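Local coordinates for protein maleylacetate reductase (Agrobacterium tumefaciens, PDB 3HL0) that probably catalyses the NADH-dependent reduction of maleylacetate to 3-oxoadipate in the breakdown of gamma-resorcylate, at residues 104-109 against 127-132. Sequence-based numbering, arbitrary orientation.
Sequences KAIALR and TPILGQ. With NAD (nicotinamide-adenine-dinucleotide), chain D.
Lys-104 reaches from helix 97-110 to the start of strand 129-134, the first arm of a beta hairpin that borders the NAD site. Its chain is extended beyond CG, which carries NZ to the junction of the strand with the loop before it. There Lys-104 NZ donates to Ile-129 O at 2.8 Å and to Thr-127 O, lying well above the carbonyl plane of the latter. A weak bond to Thr-127 OG1 and another bond to Ser-124 O add to the grip on the buried amine. Thr-127 and Ile-129 also hold the carboxamide of NAD. Thr-127 OG1 donates to NAD O7N at 2.6 Å, and NAD N7N donates to Ile-129 O at 2.9 Å. Lys-104, itself lining the pocket, thus probably positions both partners of the carboxamide. Thr-127 OG1 also accepts from Ile-129 N, closing an ST turn.

Farther along, the helix and strand axes cross at 101°. Leu-130 points its methyls at the helix, and Leu-130 CD2 lies 3.7 Å from Ala-105 CA. Leu-108 CD2 meets the same methyl. At the far end Arg-109 grips Gln-132 end-on, with guanidinium and amide planes 84° apart. Arg-109 NH1 also donates, nearly in the guanidinium plane, to Ala-105 O of its own helix, which helps hold the group in place. Arg-109 NH1 and Arg-109 NH2 reach Gln-132 OE1 from opposite faces of the amide, at 2.9 and 3.1 Å.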
ATOM      1  N   LYS A 104       9.749 -15.558  -7.368  1.00  9.10           N
ATOM      2  CA  LYS A 104      11.044 -16.047  -6.915  1.00  8.43           C
ATOM      3  C   LYS A 104      10.869 -17.102  -5.828  1.00  8.43           C
ATOM      4  O   LYS A 104      11.592 -18.115  -5.818  1.00  8.78           O
ATOM      5  CB  LYS A 104      11.904 -14.895  -6.395  1.00  8.72           C
ATOM      6  CG  LYS A 104      12.513 -13.990  -7.466  1.00 10.22           C
ATOM      7  CD  LYS A 104      13.128 -12.743  -6.822  1.00  9.34           C
ATOM      8  CE  LYS A 104      14.174 -12.137  -7.775  1.00  9.58           C
ATOM      9  NZ  LYS A 104      14.877 -10.975  -7.104  1.00  8.37           N
ATOM     10  N   ALA A 105       9.940 -16.873  -4.903  1.00  7.54           N
ATOM     11  CA  ALA A 105       9.713 -17.823  -3.811  1.00  7.94           C
ATOM     12  C   ALA A 105       9.141 -19.139  -4.326  1.00  7.89           C
ATOM     13  O   ALA A 105       9.428 -20.195  -3.747  1.00  7.61           O
ATOM     14  CB  ALA A 105       8.794 -17.218  -2.737  1.00  8.68           C
ATOM     15  N   ILE A 106       8.312 -19.075  -5.370  1.00  7.81           N
ATOM     16  CA  ILE A 106       7.785 -20.291  -6.017  1.00  8.41           C
ATOM     17  C   ILE A 106       8.945 -21.004  -6.729  1.00  9.39           C
ATOM     18  O   ILE A 106       9.099 -22.200  -6.590  1.00  9.45           O
ATOM     19  CB  ILE A 106       6.643 -19.951  -7.026  1.00  8.56           C
ATOM     20  CG1 ILE A 106       5.421 -19.429  -6.281  1.00  9.15           C
ATOM     21  CG2 ILE A 106       6.292 -21.170  -7.905  1.00  7.86           C
ATOM     22  CD1 ILE A 106       4.398 -18.729  -7.211  1.00  9.30           C
ATOM     23  N   ALA A 107       9.784 -20.265  -7.454  1.00  9.93           N
ATOM     24  CA  ALA A 107      10.956 -20.862  -8.108  1.00  9.85           C
ATOM     25  C   ALA A 107      11.883 -21.556  -7.101  1.00 10.47           C
ATOM     26  O   ALA A 107      12.399 -22.660  -7.390  1.00 10.68           O
ATOM     27  CB  ALA A 107      11.730 -19.791  -8.900  1.00 10.91           C
ATOM     28  N   LEU A 108      12.085 -20.951  -5.937  1.00 10.95           N
ATOM     29  CA  LEU A 108      12.937 -21.582  -4.901  1.00 12.21           C
ATOM     30  C   LEU A 108      12.457 -22.988  -4.533  1.00 12.45           C
ATOM     31  O   LEU A 108      13.262 -23.880  -4.254  1.00 12.80           O
ATOM     32  CB  LEU A 108      13.021 -20.704  -3.639  1.00 13.24           C
ATOM     33  CG  LEU A 108      13.816 -21.195  -2.431  1.00 15.20           C
ATOM     34  CD1 LEU A 108      15.306 -21.256  -2.774  1.00 17.87           C
ATOM     35  CD2 LEU A 108      13.601 -20.225  -1.297  1.00 18.14           C
ATOM     36  N   ARG A 109      11.146 -23.185  -4.565  1.00 12.08           N
ATOM     37  CA  ARG A 109      10.531 -24.384  -4.036  1.00 12.32           C
ATOM     38  C   ARG A 109      10.230 -25.410  -5.116  1.00 11.75           C
ATOM     39  O   ARG A 109      10.040 -26.594  -4.827  1.00 12.32           O
ATOM     40  CB  ARG A 109       9.248 -24.000  -3.296  1.00 11.68           C
ATOM     41  CG  ARG A 109       9.554 -23.318  -1.964  1.00 12.56           C
ATOM     42  CD  ARG A 109       8.380 -22.532  -1.449  1.00 14.68           C
ATOM     43  NE  ARG A 109       8.636 -22.042  -0.101  1.00 14.74           N
ATOM     44  CZ  ARG A 109       9.235 -20.880   0.188  1.00 16.30           C
ATOM     45  NH1 ARG A 109       9.670 -20.070  -0.764  1.00 12.81           N
ATOM     46  NH2 ARG A 109       9.415 -20.521   1.448  1.00 17.96           N
ATOM     47  N   THR A 127      17.743  -9.455 -10.105  1.00  9.52           N
ATOM     48  CA  THR A 127      18.595  -9.786  -8.973  1.00  9.46           C
ATOM     49  C   THR A 127      18.348 -11.212  -8.488  1.00  9.11           C
ATOM     50  O   THR A 127      17.252 -11.770  -8.674  1.00  9.47           O
ATOM     51  CB  THR A 127      18.393  -8.852  -7.729  1.00  9.61           C
ATOM     52  OG1 THR A 127      17.305  -9.354  -6.936  1.00 12.47           O
ATOM     53  CG2 THR A 127      18.201  -7.412  -8.114  1.00  9.09           C
ATOM     54  N   PRO A 128      19.355 -11.822  -7.845  1.00 10.46           N
ATOM     55  CA  PRO A 128      19.171 -13.169  -7.317  1.00 11.10           C
ATOM     56  C   PRO A 128      18.727 -13.147  -5.835  1.00 11.82           C
ATOM     57  O   PRO A 128      18.865 -14.159  -5.138  1.00 11.95           O
ATOM     58  CB  PRO A 128      20.569 -13.784  -7.464  1.00 11.41           C
ATOM     59  CG  PRO A 128      21.473 -12.616  -7.137  1.00 10.83           C
ATOM     60  CD  PRO A 128      20.773 -11.408  -7.797  1.00 10.50           C
ATOM     61  N   ILE A 129      18.184 -12.006  -5.382  1.00 11.45           N
ATOM     62  CA  ILE A 129      17.872 -11.814  -3.958  1.00 12.18           C
ATOM     63  C   ILE A 129      16.385 -12.051  -3.685  1.00 12.44           C
ATOM     64  O   ILE A 129      15.533 -11.613  -4.474  1.00 12.47           O
ATOM     65  CB  ILE A 129      18.239 -10.366  -3.553  1.00 13.60           C
ATOM     66  CG1 ILE A 129      19.702 -10.053  -3.923  1.00 15.13           C
ATOM     67  CG2 ILE A 129      18.017 -10.138  -2.082  1.00 12.88           C
ATOM     68  CD1 ILE A 129      19.992  -8.500  -3.964  1.00 16.33           C
ATOM     69  N   LEU A 130      16.066 -12.749  -2.585  1.00 12.12           N
ATOM     70  CA  LEU A 130      14.667 -12.959  -2.211  1.00 12.32           C
ATOM     71  C   LEU A 130      14.466 -12.670  -0.710  1.00 11.86           C
ATOM     72  O   LEU A 130      15.175 -13.236   0.109  1.00 13.44           O
ATOM     73  CB  LEU A 130      14.250 -14.414  -2.527  1.00 11.26           C
ATOM     74  CG  LEU A 130      12.898 -14.842  -1.950  1.00 11.42           C
ATOM     75  CD1 LEU A 130      11.713 -14.044  -2.539  1.00 12.39           C
ATOM     76  CD2 LEU A 130      12.709 -16.368  -2.146  1.00 10.52           C
ATOM     77  N   GLY A 131      13.533 -11.770  -0.393  1.00 12.98           N
ATOM     78  CA  GLY A 131      13.092 -11.498   0.987  1.00 12.77           C
ATOM     79  C   GLY A 131      11.745 -12.168   1.230  1.00 13.44           C
ATOM     80  O   GLY A 131      10.879 -12.175   0.349  1.00 13.27           O
ATOM     81  N   GLN A 132      11.590 -12.780   2.415  1.00 12.91           N
ATOM     82  CA  GLN A 132      10.343 -13.445   2.768  1.00 14.23           C
ATOM     83  C   GLN A 132       9.994 -13.102   4.212  1.00 15.31           C
ATOM     84  O   GLN A 132      10.842 -12.621   4.952  1.00 18.85           O
ATOM     85  CB  GLN A 132      10.460 -14.966   2.598  1.00 13.83           C
ATOM     86  CG  GLN A 132      10.904 -15.389   1.193  1.00 14.36           C
ATOM     87  CD  GLN A 132      11.059 -16.874   1.061  1.00 11.87           C
ATOM     88  OE1 GLN A 132      10.094 -17.604   0.795  1.00 12.77           O
ATOM     89  NE2 GLN A 132      12.282 -17.350   1.240  1.00 12.71           N
TER
HETATM   90  PA  NAD D 402       4.962  -3.464  -4.805  1.00 18.28           P
HETATM   91  O1A NAD D 402       5.336  -4.581  -5.716  1.00 16.69           O
HETATM   92  O2A NAD D 402       4.787  -3.767  -3.366  1.00 20.49           O
HETATM   93  O5B NAD D 402       3.741  -2.672  -5.458  1.00 19.35           O
HETATM   94  C5B NAD D 402       3.019  -1.738  -4.648  1.00 21.86           C
HETATM   95  C4B NAD D 402       1.605  -1.654  -5.202  1.00 20.35           C
HETATM   96  O4B NAD D 402       1.647  -1.032  -6.486  1.00 22.16           O
HETATM   97  C3B NAD D 402       0.966  -3.045  -5.370  1.00 21.82           C
HETATM   98  O3B NAD D 402      -0.400  -3.065  -4.917  1.00 26.20           O
HETATM   99  C2B NAD D 402       1.051  -3.247  -6.865  1.00 21.87           C
HETATM  100  O2B NAD D 402       0.043  -4.098  -7.372  1.00 19.52           O
HETATM  101  C1B NAD D 402       0.912  -1.819  -7.413  1.00 18.62           C
HETATM  102  N9A NAD D 402       1.499  -1.649  -8.764  1.00 18.30           N
HETATM  103  C8A NAD D 402       2.768  -2.012  -9.174  1.00 19.30           C
HETATM  104  N7A NAD D 402       2.917  -1.679 -10.476  1.00 17.61           N
HETATM  105  C5A NAD D 402       1.754  -1.116 -10.930  1.00 18.67           C
HETATM  106  C6A NAD D 402       1.368  -0.616 -12.173  1.00 20.87           C
HETATM  107  N6A NAD D 402       2.234  -0.328 -13.178  1.00 17.06           N
HETATM  108  N1A NAD D 402       0.065  -0.123 -12.264  1.00 19.59           N
HETATM  109  C2A NAD D 402      -0.776  -0.110 -11.174  1.00 21.13           C
HETATM  110  N3A NAD D 402      -0.397  -0.591  -9.948  1.00 20.06           N
HETATM  111  C4A NAD D 402       0.868  -1.093  -9.840  1.00 18.54           C
HETATM  112  O3  NAD D 402       6.114  -2.305  -4.801  1.00 15.23           O
HETATM  113  PN  NAD D 402       7.685  -2.369  -5.203  1.00 15.51           P
HETATM  114  O1N NAD D 402       8.273  -1.141  -4.591  1.00 15.41           O
HETATM  115  O2N NAD D 402       7.717  -2.566  -6.651  1.00 14.13           O
HETATM  116  O5D NAD D 402       8.283  -3.646  -4.449  1.00 15.61           O
HETATM  117  C5D NAD D 402       8.593  -3.631  -3.058  1.00 18.01           C
HETATM  118  C4D NAD D 402       8.929  -5.068  -2.659  1.00 18.92           C
HETATM  119  O4D NAD D 402       9.958  -5.536  -3.519  1.00 17.82           O
HETATM  120  C3D NAD D 402       9.500  -5.097  -1.247  1.00 19.47           C
HETATM  121  O3D NAD D 402       9.112  -6.343  -0.648  1.00 19.40           O
HETATM  122  C2D NAD D 402      10.991  -5.054  -1.489  1.00 20.29           C
HETATM  123  O2D NAD D 402      11.781  -5.574  -0.418  1.00 20.37           O
HETATM  124  C1D NAD D 402      11.105  -5.884  -2.754  1.00 18.47           C
HETATM  125  N1N NAD D 402      12.311  -5.614  -3.525  1.00 19.70           N
HETATM  126  C2N NAD D 402      13.158  -6.663  -3.719  1.00 18.89           C
HETATM  127  C3N NAD D 402      14.315  -6.461  -4.442  1.00 19.64           C
HETATM  128  C7N NAD D 402      15.135  -7.672  -4.620  1.00 20.23           C
HETATM  129  O7N NAD D 402      16.215  -7.493  -5.398  1.00 17.11           O
HETATM  130  N7N NAD D 402      14.811  -8.849  -4.032  1.00 18.78           N
HETATM  131  C4N NAD D 402      14.642  -5.195  -5.043  1.00 19.06           C
HETATM  132  C5N NAD D 402      13.761  -4.133  -4.825  1.00 19.02           C
HETATM  133  C6N NAD D 402      12.603  -4.356  -4.058  1.00 18.67           C